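A-type flavoprotein (Giardia intestinalis, PDB 2Q9U) scavenges molecular oxygen, probably reducing it at a mu-oxo-diiron site with electrons that reach the irons through a bound FMN. Local coordinates at residues I78-M83 and Y134-G139; D89-L94 and I118-E123; D171-H176 and A244-W249; F313-P316 and M322-S325. All coordinates share one frame; numbering follows the deposited sequence.

Contact 1 (I78-M83 and Y134-G139); sequences IKYVVM and YTLKIG
Tyr80 and Leu136 carry most of this contact through a CH-pi interaction. Leu136 CD2 sits over the middle of the phenol ring, 4.0 Å from the Tyr80 ring centroid and only 9° off the ring normal. The second methyl reaches farther along the same ring: Leu136 CD1 is 3.7 Å from Tyr80 CZ, so the leucine fork spans the ring from centre to hydroxyl end. Leu136 delivers both methyls by setting CG anti to its backbone N (chi1 179°), which sends the branch across to the tyrosine. On the opposite face Lys79 CG lies 3.3 Å above the ring plane, offset toward the rim, and the ring is thus sandwiched between a leucine and the aliphatic stem of its own neighbour. Ile138 adds a smaller apolar touch, its CG2 meeting Tyr80 CD2 obliquely at 3.9 Å.

The two segments belong to the two facing sheets of the metallo-beta-lactamase-like domain. Strand 80-82 lies inside the first sheet, while strand 136-137 is an outermost strand of the second, so the phenol bridges the sandwich near one margin. Thr105 and Val107 of strand 105-108 pack against Tyr80 as well, and Val107 also touches Leu136.

No direct hydrogen bond crosses between the segments; the polar link runs through one water. It lies 2.6 Å from Tyr80 OH and donates to Lys137 O over 2.5 Å, both short. The CB of Lys137 points away from residues 78-83, and it is the backbone carbonyl that takes the bond.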
loop_
_atom_site.group_PDB
_atom_site.type_symbol
_atom_site.label_atom_id
_atom_site.label_comp_id
_atom_site.label_asym_id
_atom_site.label_seq_id
_atom_site.Cartn_x
_atom_site.Cartn_y
_atom_site.Cartn_z
ATOM N N ILE A 78 -28.280 29.248 17.635
ATOM C CA ILE A 78 -26.963 29.116 18.258
ATOM C C ILE A 78 -26.423 30.511 18.583
ATOM O O ILE A 78 -26.314 31.369 17.681
ATOM C CB ILE A 78 -25.976 28.332 17.332
ATOM C CG1 ILE A 78 -26.550 26.935 16.989
ATOM C CG2 ILE A 78 -24.549 28.274 17.961
ATOM C CD1 ILE A 78 -26.695 25.962 18.203
ATOM N N LYS A 79 -26.123 30.744 19.858
ATOM C CA LYS A 79 -25.575 32.040 20.324
ATOM C C LYS A 79 -24.043 32.098 20.308
ATOM O O LYS A 79 -23.468 33.131 19.967
ATOM C CB LYS A 79 -26.102 32.392 21.733
ATOM C CG LYS A 79 -25.408 33.637 22.411
ATOM C CD LYS A 79 -25.711 34.950 21.640
ATOM C CE LYS A 79 -24.961 36.160 22.216
ATOM N NZ LYS A 79 -25.417 37.398 21.483
ATOM N N TYR A 80 -23.390 30.997 20.699
ATOM C CA TYR A 80 -21.921 30.941 20.753
ATOM C C TYR A 80 -21.375 29.693 20.058
ATOM O O TYR A 80 -21.914 28.570 20.204
ATOM C CB TYR A 80 -21.399 30.959 22.201
ATOM C CG TYR A 80 -21.770 32.210 22.972
ATOM C CD1 TYR A 80 -21.229 33.456 22.626
ATOM C CD2 TYR A 80 -22.663 32.151 24.040
ATOM C CE1 TYR A 80 -21.587 34.617 23.334
ATOM C CE2 TYR A 80 -23.014 33.303 24.757
ATOM C CZ TYR A 80 -22.476 34.532 24.388
ATOM O OH TYR A 80 -22.839 35.665 25.105
ATOM N N VAL A 81 -20.305 29.901 19.311
ATOM C CA VAL A 81 -19.459 28.792 18.819
ATOM C C VAL A 81 -18.072 29.039 19.388
ATOM O O VAL A 81 -17.401 30.025 19.046
ATOM C CB VAL A 81 -19.408 28.716 17.292
ATOM C CG1 VAL A 81 -18.563 27.503 16.848
ATOM C CG2 VAL A 81 -20.818 28.632 16.714
ATOM N N VAL A 82 -17.671 28.149 20.284
ATOM C CA VAL A 82 -16.396 28.228 20.948
ATOM C C VAL A 82 -15.367 27.423 20.157
ATOM O O VAL A 82 -15.551 26.223 19.921
ATOM C CB VAL A 82 -16.473 27.662 22.380
ATOM C CG1 VAL A 82 -15.090 27.576 23.012
ATOM C CG2 VAL A 82 -17.469 28.466 23.269
ATOM N N MET A 83 -14.261 28.079 19.819
ATOM C CA MET A 83 -13.168 27.472 19.050
ATOM C C MET A 83 -11.899 27.376 19.885
ATOM O O MET A 83 -11.367 28.380 20.320
ATOM C CB MET A 83 -12.918 28.284 17.753
ATOM C CG MET A 83 -14.092 28.254 16.751
ATOM S SD MET A 83 -14.599 26.609 16.192
ATOM C CE MET A 83 -13.182 26.107 15.214
ATOM N N TYR A 134 -11.458 35.404 31.696
ATOM C CA TYR A 134 -12.832 35.614 31.228
ATOM C C TYR A 134 -13.803 34.503 31.657
ATOM O O TYR A 134 -13.498 33.313 31.505
ATOM C CB TYR A 134 -12.831 35.726 29.695
ATOM C CG TYR A 134 -14.030 36.450 29.159
ATOM C CD1 TYR A 134 -15.275 35.803 29.039
ATOM C CD2 TYR A 134 -13.939 37.791 28.796
ATOM C CE1 TYR A 134 -16.392 36.475 28.561
ATOM C CE2 TYR A 134 -15.054 38.479 28.324
ATOM C CZ TYR A 134 -16.272 37.821 28.218
ATOM O OH TYR A 134 -17.359 38.502 27.728
ATOM N N THR A 135 -14.971 34.893 32.182
ATOM C CA THR A 135 -16.075 33.967 32.428
ATOM C C THR A 135 -17.209 34.254 31.471
ATOM O O THR A 135 -17.810 35.324 31.533
ATOM C CB THR A 135 -16.620 34.073 33.896
ATOM O OG1 THR A 135 -15.539 33.924 34.825
ATOM C CG2 THR A 135 -17.650 32.994 34.162
ATOM N N LEU A 136 -17.505 33.308 30.576
ATOM C CA LEU A 136 -18.634 33.437 29.676
ATOM C C LEU A 136 -19.883 32.794 30.247
ATOM O O LEU A 136 -19.936 31.575 30.436
ATOM C CB LEU A 136 -18.323 32.823 28.312
ATOM C CG LEU A 136 -19.493 32.892 27.314
ATOM C CD1 LEU A 136 -19.913 34.336 27.038
ATOM C CD2 LEU A 136 -19.146 32.183 25.999
ATOM N N LYS A 137 -20.908 33.609 30.496
ATOM C CA LYS A 137 -22.161 33.080 31.000
ATOM C C LYS A 137 -23.042 32.565 29.857
ATOM O O LYS A 137 -23.321 33.291 28.898
ATOM C CB LYS A 137 -22.896 34.142 31.856
ATOM C CG LYS A 137 -24.096 33.546 32.577
ATOM C CD LYS A 137 -24.556 34.445 33.724
ATOM C CE LYS A 137 -24.911 33.595 34.955
ATOM N NZ LYS A 137 -23.701 33.224 35.780
ATOM N N ILE A 138 -23.490 31.310 29.947
ATOM C CA ILE A 138 -24.320 30.749 28.872
ATOM C C ILE A 138 -25.693 30.334 29.369
ATOM O O ILE A 138 -26.478 29.771 28.619
ATOM C CB ILE A 138 -23.618 29.603 28.054
ATOM C CG1 ILE A 138 -23.380 28.376 28.942
ATOM C CG2 ILE A 138 -22.335 30.121 27.373
ATOM C CD1 ILE A 138 -22.956 27.065 28.187
ATOM N N GLY A 139 -25.975 30.655 30.635
ATOM C CA GLY A 139 -27.281 30.401 31.266
ATOM C C GLY A 139 -27.093 29.838 32.652
ATOM O O GLY A 139 -26.557 30.509 33.533
HETATM O O HOH W 1 -23.710 35.414 27.559
#

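Contact 2 (D89-L94 and I118-E123); sequences DHASSL and ILYGME. With FEO (mu-oxo-diiron), chain G.
The ring of Tyr120 is sandwiched between the Ala91-Ser92 step of a metal-binding loop and CB of Leu119, the residue before it, and no hydrogen bond joins the two segments. Ala91 C sits over one face of the ring, while Leu119 CB covers the centre of the opposite face. Two ring carbons beside the hydroxyl do the touching: Tyr120 CE2 is 3.5 Å from Ala91 CB, and Tyr120 CE1 is 3.8 Å from Ser92 CB, so the phenol end nestles between consecutive residues. With CG anti to the carbonyl carbon (chi1 -59°), the ring projects from the last turn of helix 110-120 into the loop, where its buried hydroxyl is hydrogen-bonded to Ala86 O.

That loop carries the second half of the H-x-E-x-D-H metal motif of flavodiiron proteins, starting at His85. Asp89 OD2 binds one iron at 2.1 Å and His90 NE2 binds the same iron at 2.2 Å; Asp171 and His230 also ligate it. Immediately afterwards the chain makes a type I turn, closed by Leu94 N to Ala91 O at 2.9 Å. Tyr120 therefore packs against the residues that directly follow the metal ligands.

A second, apolar patch lies beside the ring. After Gly121, which leaves the helix with positive phi, Met122 takes up a left-handed helical conformation and brings its SD to 4.0 Å from Leu94 CD1. Phe106 packs on both of these side chains. Tyr267 of the second subunit packs on Asp89.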
loop_
_atom_site.group_PDB
_atom_site.type_symbol
_atom_site.label_atom_id
_atom_site.label_comp_id
_atom_site.label_asym_id
_atom_site.label_seq_id
_atom_site.Cartn_x
_atom_site.Cartn_y
_atom_site.Cartn_z
ATOM N N ASP A 89 -8.687 20.219 11.038
ATOM C CA ASP A 89 -9.502 19.103 11.493
ATOM C C ASP A 89 -10.632 19.503 12.452
ATOM O O ASP A 89 -11.632 18.803 12.527
ATOM C CB ASP A 89 -8.670 17.937 12.043
ATOM C CG ASP A 89 -7.709 18.345 13.162
ATOM O OD1 ASP A 89 -7.164 19.463 13.139
ATOM O OD2 ASP A 89 -7.479 17.521 14.068
ATOM N N HIS A 90 -10.488 20.618 13.163
ATOM C CA HIS A 90 -11.580 21.109 14.019
ATOM C C HIS A 90 -12.174 22.416 13.548
ATOM O O HIS A 90 -12.964 23.021 14.270
ATOM C CB HIS A 90 -11.043 21.336 15.435
ATOM C CG HIS A 90 -10.228 20.191 15.907
ATOM N ND1 HIS A 90 -10.798 18.991 16.248
ATOM C CD2 HIS A 90 -8.887 20.016 15.986
ATOM C CE1 HIS A 90 -9.845 18.122 16.539
ATOM N NE2 HIS A 90 -8.676 18.724 16.398
ATOM N N ALA A 91 -11.777 22.891 12.378
ATOM C CA ALA A 91 -12.108 24.280 12.042
ATOM C C ALA A 91 -12.481 24.552 10.594
ATOM O O ALA A 91 -13.152 25.547 10.320
ATOM C CB ALA A 91 -10.953 25.242 12.507
ATOM N N SER A 92 -12.050 23.695 9.660
ATOM C CA SER A 92 -12.089 24.108 8.261
ATOM C C SER A 92 -13.492 24.212 7.653
ATOM O O SER A 92 -13.674 24.917 6.635
ATOM C CB SER A 92 -11.164 23.269 7.382
ATOM O OG SER A 92 -11.520 21.903 7.404
ATOM N N SER A 93 -14.480 23.563 8.279
ATOM C CA SER A 93 -15.893 23.773 7.864
ATOM C C SER A 93 -16.314 25.241 8.021
ATOM O O SER A 93 -17.284 25.680 7.411
ATOM C CB SER A 93 -16.839 22.883 8.666
ATOM O OG SER A 93 -16.715 21.512 8.313
ATOM N N LEU A 94 -15.619 26.003 8.858
ATOM C CA LEU A 94 -16.026 27.393 9.048
ATOM C C LEU A 94 -15.776 28.260 7.802
ATOM O O LEU A 94 -16.485 29.251 7.592
ATOM C CB LEU A 94 -15.365 28.014 10.273
ATOM C CG LEU A 94 -15.634 27.365 11.637
ATOM C CD1 LEU A 94 -14.937 28.158 12.722
ATOM C CD2 LEU A 94 -17.127 27.189 11.902
ATOM N N ILE A 118 -6.746 33.967 9.169
ATOM C CA ILE A 118 -5.728 33.752 8.115
ATOM C C ILE A 118 -6.039 32.492 7.308
ATOM O O ILE A 118 -5.922 32.474 6.072
ATOM C CB ILE A 118 -4.302 33.651 8.695
ATOM C CG1 ILE A 118 -3.849 35.021 9.207
ATOM C CG2 ILE A 118 -3.317 33.221 7.595
ATOM C CD1 ILE A 118 -2.574 34.978 9.985
ATOM N N LEU A 119 -6.497 31.468 7.992
ATOM C CA LEU A 119 -6.808 30.211 7.371
ATOM C C LEU A 119 -8.112 30.209 6.585
ATOM O O LEU A 119 -8.251 29.526 5.646
ATOM C CB LEU A 119 -6.800 29.086 8.388
ATOM C CG LEU A 119 -5.409 28.727 8.856
ATOM C CD1 LEU A 119 -5.403 27.898 10.065
ATOM C CD2 LEU A 119 -4.610 28.111 7.736
ATOM N N TYR A 120 -9.070 30.970 7.043
ATOM C CA TYR A 120 -10.446 30.602 6.729
ATOM C C TYR A 120 -11.261 31.819 6.307
ATOM O O TYR A 120 -12.344 31.686 5.738
ATOM C CB TYR A 120 -11.104 29.919 7.930
ATOM C CG TYR A 120 -10.393 28.664 8.386
ATOM C CD1 TYR A 120 -10.021 27.684 7.476
ATOM C CD2 TYR A 120 -10.097 28.460 9.727
ATOM C CE1 TYR A 120 -9.371 26.535 7.888
ATOM C CE2 TYR A 120 -9.448 27.314 10.150
ATOM C CZ TYR A 120 -9.088 26.356 9.226
ATOM O OH TYR A 120 -8.442 25.214 9.641
ATOM N N GLY A 121 -10.733 33.005 6.590
ATOM C CA GLY A 121 -11.387 34.243 6.204
ATOM C C GLY A 121 -12.286 34.775 7.303
ATOM O O GLY A 121 -11.855 35.602 8.116
ATOM N N MET A 122 -13.519 34.268 7.319
ATOM C CA MET A 122 -14.551 34.613 8.306
ATOM C C MET A 122 -14.677 36.128 8.433
ATOM O O MET A 122 -14.771 36.671 9.536
ATOM C CB MET A 122 -14.257 33.956 9.674
ATOM C CG MET A 122 -14.208 32.397 9.583
ATOM S SD MET A 122 -13.754 31.619 11.153
ATOM C CE MET A 122 -15.089 32.161 12.214
ATOM N N GLU A 123 -14.669 36.791 7.276
ATOM C CA GLU A 123 -14.606 38.249 7.223
ATOM C C GLU A 123 -15.776 38.928 7.915
ATOM O O GLU A 123 -15.600 39.997 8.498
ATOM C CB GLU A 123 -14.476 38.743 5.770
ATOM C CG GLU A 123 -13.097 38.439 5.131
ATOM C CD GLU A 123 -12.960 37.018 4.554
ATOM O OE1 GLU A 123 -13.901 36.189 4.682
ATOM O OE2 GLU A 123 -11.884 36.739 3.965
HETATM FE FE1 FEO G . -6.801 17.640 16.014
HETATM FE FE2 FEO G . -4.232 19.936 16.280
HETATM O O FEO G . -5.999 19.227 15.511
#

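Contact 3 (D171-H176 and A244-W249); sequences DGFGQH and AEYDRW. With FEO (mu-oxo-diiron), chain G.
Phe173 presents one face of its ring to Tyr246, whose CE2 stands 3.5 Å above that ring plane, over its centre. The pair is an edge-to-face stack with the tyrosine supplying the edge: centroids are 4.7 Å apart and the planes are inclined at 60°.

The same tyrosine grips the backbone of the phenylalanine it stacks on. Phe173 N donates to Tyr246 OH over 2.8 Å at an N-H...O angle of 148°. The hydroxyl in turn gives its proton to a water 2.8 Å from Tyr246 OH, and that water donates to Gly174 O at 2.9 Å. This buried OH thus accepts one bond and donates another, both tied to a single tight turn.

The turn is type II, from Asp171 to Gly174, with Phe173 at its third position, where the turn has positive phi (67° here). Gln175 NE2 steadies it by meeting a lone pair of Phe173 O in the carbonyl plane at 3.0 Å. At the head of the turn Asp171 bridges the two irons: OD1 of Asp171 binds one iron, the same that Asp89 and His90 hold, at 2.0 Å, and OD2 of Asp171 binds the other at 2.0 Å. Tyr246 consequently holds the chain just past a metal ligand.

Around the pair, Tyr246 of helix 236-250 packs against Thr200 and Leu204 of helix 189-204 and Met211 and Leu215 of helix 208-219, while its hydroxyl meets the loop that leaves strand 166-170.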
loop_
_atom_site.group_PDB
_atom_site.type_symbol
_atom_site.label_atom_id
_atom_site.label_comp_id
_atom_site.label_asym_id
_atom_site.label_seq_id
_atom_site.Cartn_x
_atom_site.Cartn_y
_atom_site.Cartn_z
ATOM N N ASP A 171 -7.617 18.737 21.228
ATOM C CA ASP A 171 -6.639 17.708 20.885
ATOM C C ASP A 171 -6.165 16.982 22.145
ATOM O O ASP A 171 -5.853 15.762 22.128
ATOM C CB ASP A 171 -5.416 18.311 20.183
ATOM C CG ASP A 171 -5.611 18.514 18.666
ATOM O OD1 ASP A 171 -6.459 17.847 18.003
ATOM O OD2 ASP A 171 -4.864 19.356 18.140
ATOM N N GLY A 172 -6.097 17.723 23.256
ATOM C CA GLY A 172 -5.713 17.097 24.525
ATOM C C GLY A 172 -6.555 15.878 24.848
ATOM O O GLY A 172 -7.782 15.892 24.678
ATOM N N PHE A 173 -5.888 14.823 25.319
ATOM C CA PHE A 173 -6.533 13.560 25.711
ATOM C C PHE A 173 -7.141 12.808 24.534
ATOM O O PHE A 173 -7.880 11.845 24.722
ATOM C CB PHE A 173 -7.578 13.741 26.830
ATOM C CG PHE A 173 -6.980 14.218 28.121
ATOM C CD1 PHE A 173 -6.809 15.593 28.354
ATOM C CD2 PHE A 173 -6.560 13.303 29.077
ATOM C CE1 PHE A 173 -6.217 16.040 29.556
ATOM C CE2 PHE A 173 -5.972 13.731 30.283
ATOM C CZ PHE A 173 -5.805 15.107 30.511
ATOM N N GLY A 174 -6.783 13.235 23.317
ATOM C CA GLY A 174 -7.332 12.637 22.109
ATOM C C GLY A 174 -6.688 11.328 21.708
ATOM O O GLY A 174 -5.559 10.996 22.140
ATOM N N GLN A 175 -7.395 10.583 20.844
ATOM C CA GLN A 175 -6.788 9.446 20.155
ATOM C C GLN A 175 -7.453 9.380 18.780
ATOM O O GLN A 175 -8.654 9.669 18.623
ATOM C CB GLN A 175 -6.993 8.093 20.881
ATOM C CG GLN A 175 -7.447 8.157 22.364
ATOM C CD GLN A 175 -8.923 8.542 22.507
ATOM O OE1 GLN A 175 -9.806 7.939 21.883
ATOM N NE2 GLN A 175 -9.195 9.527 23.346
ATOM N N HIS A 176 -6.653 9.005 17.785
ATOM C CA HIS A 176 -7.187 8.794 16.440
ATOM C C HIS A 176 -7.833 7.418 16.436
ATOM O O HIS A 176 -7.190 6.362 16.199
ATOM C CB HIS A 176 -6.095 8.960 15.378
ATOM C CG HIS A 176 -5.620 10.368 15.231
ATOM N ND1 HIS A 176 -6.474 11.431 15.001
ATOM C CD2 HIS A 176 -4.365 10.884 15.235
ATOM C CE1 HIS A 176 -5.766 12.543 14.899
ATOM N NE2 HIS A 176 -4.483 12.237 15.029
ATOM N N ALA A 244 -2.944 10.174 34.553
ATOM C CA ALA A 244 -1.689 9.598 35.108
ATOM C C ALA A 244 -0.600 9.386 34.048
ATOM O O ALA A 244 0.582 9.632 34.321
ATOM C CB ALA A 244 -1.956 8.317 35.840
ATOM N N GLU A 245 -0.990 8.943 32.848
ATOM C CA GLU A 245 -0.025 8.775 31.747
ATOM C C GLU A 245 0.558 10.119 31.288
ATOM O O GLU A 245 1.778 10.250 31.122
ATOM C CB GLU A 245 -0.676 8.035 30.568
ATOM C CG GLU A 245 0.271 7.815 29.338
ATOM C CD GLU A 245 1.440 6.874 29.624
ATOM O OE1 GLU A 245 1.330 6.042 30.548
ATOM O OE2 GLU A 245 2.465 6.958 28.915
ATOM N N TYR A 246 -0.301 11.107 31.031
ATOM C CA TYR A 246 0.188 12.452 30.709
ATOM C C TYR A 246 1.116 12.998 31.803
ATOM O O TYR A 246 2.149 13.631 31.520
ATOM C CB TYR A 246 -0.979 13.417 30.525
ATOM C CG TYR A 246 -1.539 13.530 29.144
ATOM C CD1 TYR A 246 -0.892 12.980 28.028
ATOM C CD2 TYR A 246 -2.723 14.242 28.937
ATOM C CE1 TYR A 246 -1.436 13.108 26.748
ATOM C CE2 TYR A 246 -3.261 14.388 27.685
ATOM C CZ TYR A 246 -2.622 13.824 26.589
ATOM O OH TYR A 246 -3.196 14.010 25.360
ATOM N N ASP A 247 0.746 12.759 33.053
ATOM C CA ASP A 247 1.569 13.240 34.178
ATOM C C ASP A 247 2.965 12.604 34.191
ATOM O O ASP A 247 3.969 13.315 34.309
ATOM C CB ASP A 247 0.862 13.002 35.510
ATOM C CG ASP A 247 1.616 13.636 36.674
ATOM O OD1 ASP A 247 1.810 14.866 36.627
ATOM O OD2 ASP A 247 2.045 12.899 37.596
ATOM N N ARG A 248 3.023 11.278 34.072
ATOM C CA ARG A 248 4.298 10.580 34.005
ATOM C C ARG A 248 5.087 11.068 32.805
ATOM O O ARG A 248 6.247 11.458 32.940
ATOM C CB ARG A 248 4.118 9.057 33.955
ATOM C CG ARG A 248 3.785 8.414 35.308
ATOM C CD ARG A 248 3.754 6.874 35.202
ATOM N NE ARG A 248 2.854 6.424 34.125
ATOM C CZ ARG A 248 1.579 6.080 34.295
ATOM N NH1 ARG A 248 1.025 6.128 35.507
ATOM N NH2 ARG A 248 0.847 5.694 33.252
ATOM N N TRP A 249 4.453 11.089 31.633
ATOM C CA TRP A 249 5.161 11.523 30.428
ATOM C C TRP A 249 5.701 12.951 30.549
ATOM O O TRP A 249 6.850 13.205 30.181
ATOM C CB TRP A 249 4.288 11.370 29.160
ATOM C CG TRP A 249 4.866 12.147 28.015
ATOM C CD1 TRP A 249 6.038 11.881 27.349
ATOM C CD2 TRP A 249 4.332 13.345 27.445
ATOM N NE1 TRP A 249 6.256 12.841 26.385
ATOM C CE2 TRP A 249 5.231 13.758 26.424
ATOM C CE3 TRP A 249 3.182 14.127 27.702
ATOM C CZ2 TRP A 249 5.010 14.911 25.649
ATOM C CZ3 TRP A 249 2.963 15.290 26.927
ATOM C CH2 TRP A 249 3.880 15.669 25.912
HETATM FE FE1 FEO G . -6.801 17.640 16.014
HETATM FE FE2 FEO G . -4.232 19.936 16.280
HETATM O O FEO G . -5.999 19.227 15.511
HETATM O O HOH W 2 -3.271 11.695 23.709
#

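Contact 4 (F313-P316 and M322-S325); sequences FASP and MMPS. With FMN (flavin mononucleotide), chain F; NO3 (nitrate ion), chain D.
Ser315 and Met323 meet where strand 310-314 of the flavodoxin-like domain ends and helix 324-336 begins, the first connection of a beta-alpha-beta unit beside the FMN. The tight part is built round one hydroxyl. Met323 N donates to Ser315 OG over 2.9 Å, nearly straight at 167°. A chi1 of 171° swings the Ser315 hydroxyl opposite the backbone N and toward Met323 N, from which it accepts, while its own proton goes back along the strand segment, Ser315 OG donating to Pro316 O at 2.7 Å. Carbon closes in as well: Met323 CG lies 3.3 Å from Ser315 OG. Since Met323 is the N-cap residue, the strand end and the helix start are fixed to each other by this buried serine.

Outward from that knot the packing is looser. Met323 runs extended to SD, which lies 3.7 Å from Pro316 CG; the bend at the last torsion turns only CE, toward a nitrate. Met322 meets the serine through its CA and CB, and the rest of its side chain heads off toward Ile360 and Leu330. Asn331 of the second subunit hydrogen-bonds to Met322 O.

The solvent side is at Ser325, which is partly exposed. There the nitrate, probably from the crystallisation liquor, accepts a bond from Ser325 N: its O3 is 2.9 Å away at 159°, at a helix N terminus whose dipole would probably attract an anion.

On the cofactor side, Pro316 packs on the ribityl phosphate arm, its CB 3.3 Å from FMN O5'.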
loop_
_atom_site.group_PDB
_atom_site.type_symbol
_atom_site.label_atom_id
_atom_site.label_comp_id
_atom_site.label_asym_id
_atom_site.label_seq_id
_atom_site.Cartn_x
_atom_site.Cartn_y
_atom_site.Cartn_z
ATOM N N PHE A 313 19.336 1.935 16.303
ATOM C CA PHE A 313 19.039 2.212 14.910
ATOM C C PHE A 313 20.098 1.586 14.017
ATOM O O PHE A 313 21.313 1.653 14.305
ATOM C CB PHE A 313 18.975 3.708 14.654
ATOM C CG PHE A 313 17.663 4.341 15.072
ATOM C CD1 PHE A 313 17.357 4.511 16.435
ATOM C CD2 PHE A 313 16.744 4.753 14.124
ATOM C CE1 PHE A 313 16.147 5.094 16.846
ATOM C CE2 PHE A 313 15.527 5.376 14.527
ATOM C CZ PHE A 313 15.231 5.527 15.893
ATOM N N ALA A 314 19.646 1.005 12.916
ATOM C CA ALA A 314 20.552 0.236 12.078
ATOM C C ALA A 314 20.201 0.393 10.616
ATOM O O ALA A 314 19.039 0.551 10.267
ATOM C CB ALA A 314 20.525 -1.222 12.475
ATOM N N SER A 315 21.230 0.333 9.781
ATOM C CA SER A 315 21.068 0.378 8.329
ATOM C C SER A 315 22.351 -0.117 7.668
ATOM O O SER A 315 23.442 0.191 8.156
ATOM C CB SER A 315 20.813 1.833 7.872
ATOM O OG SER A 315 20.845 1.956 6.466
ATOM N N PRO A 316 22.229 -0.843 6.532
ATOM C CA PRO A 316 23.419 -0.962 5.683
ATOM C C PRO A 316 23.785 0.362 5.047
ATOM O O PRO A 316 22.968 1.305 5.007
ATOM C CB PRO A 316 22.989 -1.990 4.607
ATOM C CG PRO A 316 21.514 -1.884 4.537
ATOM C CD PRO A 316 21.090 -1.609 5.997
ATOM N N MET A 322 23.190 6.301 5.150
ATOM C CA MET A 322 22.180 5.359 5.659
ATOM C C MET A 322 21.021 5.268 4.667
ATOM O O MET A 322 20.865 6.127 3.807
ATOM C CB MET A 322 21.642 5.811 7.029
ATOM C CG MET A 322 20.829 7.118 6.933
ATOM S SD MET A 322 20.206 7.697 8.523
ATOM C CE MET A 322 21.674 8.529 9.208
ATOM N N MET A 323 20.212 4.225 4.788
ATOM C CA MET A 323 19.037 4.093 3.909
ATOM C C MET A 323 18.071 5.266 4.161
ATOM O O MET A 323 17.934 5.707 5.319
ATOM C CB MET A 323 18.364 2.740 4.116
ATOM C CG MET A 323 19.237 1.562 3.582
ATOM S SD MET A 323 18.433 -0.050 3.741
ATOM C CE MET A 323 17.177 0.101 2.460
ATOM N N PRO A 324 17.424 5.804 3.075
ATOM C CA PRO A 324 16.505 6.940 3.190
ATOM C C PRO A 324 15.418 6.714 4.246
ATOM O O PRO A 324 15.058 7.661 4.951
ATOM C CB PRO A 324 15.881 7.026 1.779
ATOM C CG PRO A 324 17.000 6.494 0.861
ATOM C CD PRO A 324 17.557 5.343 1.671
ATOM N N SER A 325 14.903 5.481 4.365
ATOM C CA SER A 325 13.822 5.175 5.339
ATOM C C SER A 325 14.283 5.417 6.794
ATOM O O SER A 325 13.514 5.904 7.669
ATOM C CB SER A 325 13.329 3.738 5.169
ATOM O OG SER A 325 14.395 2.817 5.396
HETATM N N1 FMN F . 28.359 -0.512 0.538
HETATM C C2 FMN F . 29.183 0.528 0.852
HETATM O O2 FMN F . 30.123 0.348 1.644
HETATM N N3 FMN F . 28.988 1.762 0.262
HETATM C C4 FMN F . 27.941 1.984 -0.618
HETATM O O4 FMN F . 27.745 3.138 -0.996
HETATM C C4A FMN F . 27.078 0.920 -0.936
HETATM N N5 FMN F . 26.028 1.063 -1.837
HETATM C C5A FMN F . 25.219 -0.033 -2.120
HETATM C C6 FMN F . 24.157 0.096 -3.022
HETATM C C7 FMN F . 23.323 -0.997 -3.318
HETATM C C7M FMN F . 22.332 -0.852 -4.442
HETATM C C8 FMN F . 23.553 -2.234 -2.718
HETATM C C8M FMN F . 22.619 -3.402 -2.923
HETATM C C9 FMN F . 24.613 -2.367 -1.823
HETATM C C9A FMN F . 25.449 -1.277 -1.517
HETATM N N10 FMN F . 26.500 -1.413 -0.613
HETATM C C10 FMN F . 27.317 -0.335 -0.348
HETATM C "C1'" FMN F . 26.797 -2.718 0.065
HETATM C "C2'" FMN F . 25.826 -3.017 1.205
HETATM O "O2'" FMN F . 25.980 -2.117 2.300
HETATM C "C3'" FMN F . 26.050 -4.489 1.555
HETATM O "O3'" FMN F . 25.459 -5.259 0.519
HETATM C "C4'" FMN F . 25.455 -4.929 2.876
HETATM O "O4'" FMN F . 25.943 -6.223 3.203
HETATM C "C5'" FMN F . 23.933 -4.995 2.819
HETATM O "O5'" FMN F . 23.431 -5.192 4.129
HETATM P P FMN F . 22.044 -5.953 4.307
HETATM O O1P FMN F . 21.595 -5.661 5.727
HETATM O O2P FMN F . 21.091 -5.395 3.290
HETATM O O3P FMN F . 22.199 -7.449 4.091
HETATM N N NO3 D . 14.504 3.063 1.428
HETATM O O1 NO3 D . 13.349 3.841 1.232
HETATM O O2 NO3 D . 14.900 2.151 0.454
HETATM O O3 NO3 D . 15.245 3.166 2.598
#

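From the N terminus, contact 1 comes first, closing a loop of 50 residues and tying the two sheets of the metallo-beta-lactamase-like domain together. Contact 2 is nested inside that loop, and the two touch where Met83 CE packs on Ala91 and Leu94. Contact 3 follows in series, closing a loop of 67 residues and joining the loop after strand 166-170 to helix 236-250; it meets contact 2 at the diiron site, to which both 89-94 and 171-176 contribute ligands. Contact 4, also in series, closes a short loop in the flavodoxin-like domain, its centre about 52 Å from that of contact 1. No two of the loops cross. Contacts 2 and 4 both touch the second subunit.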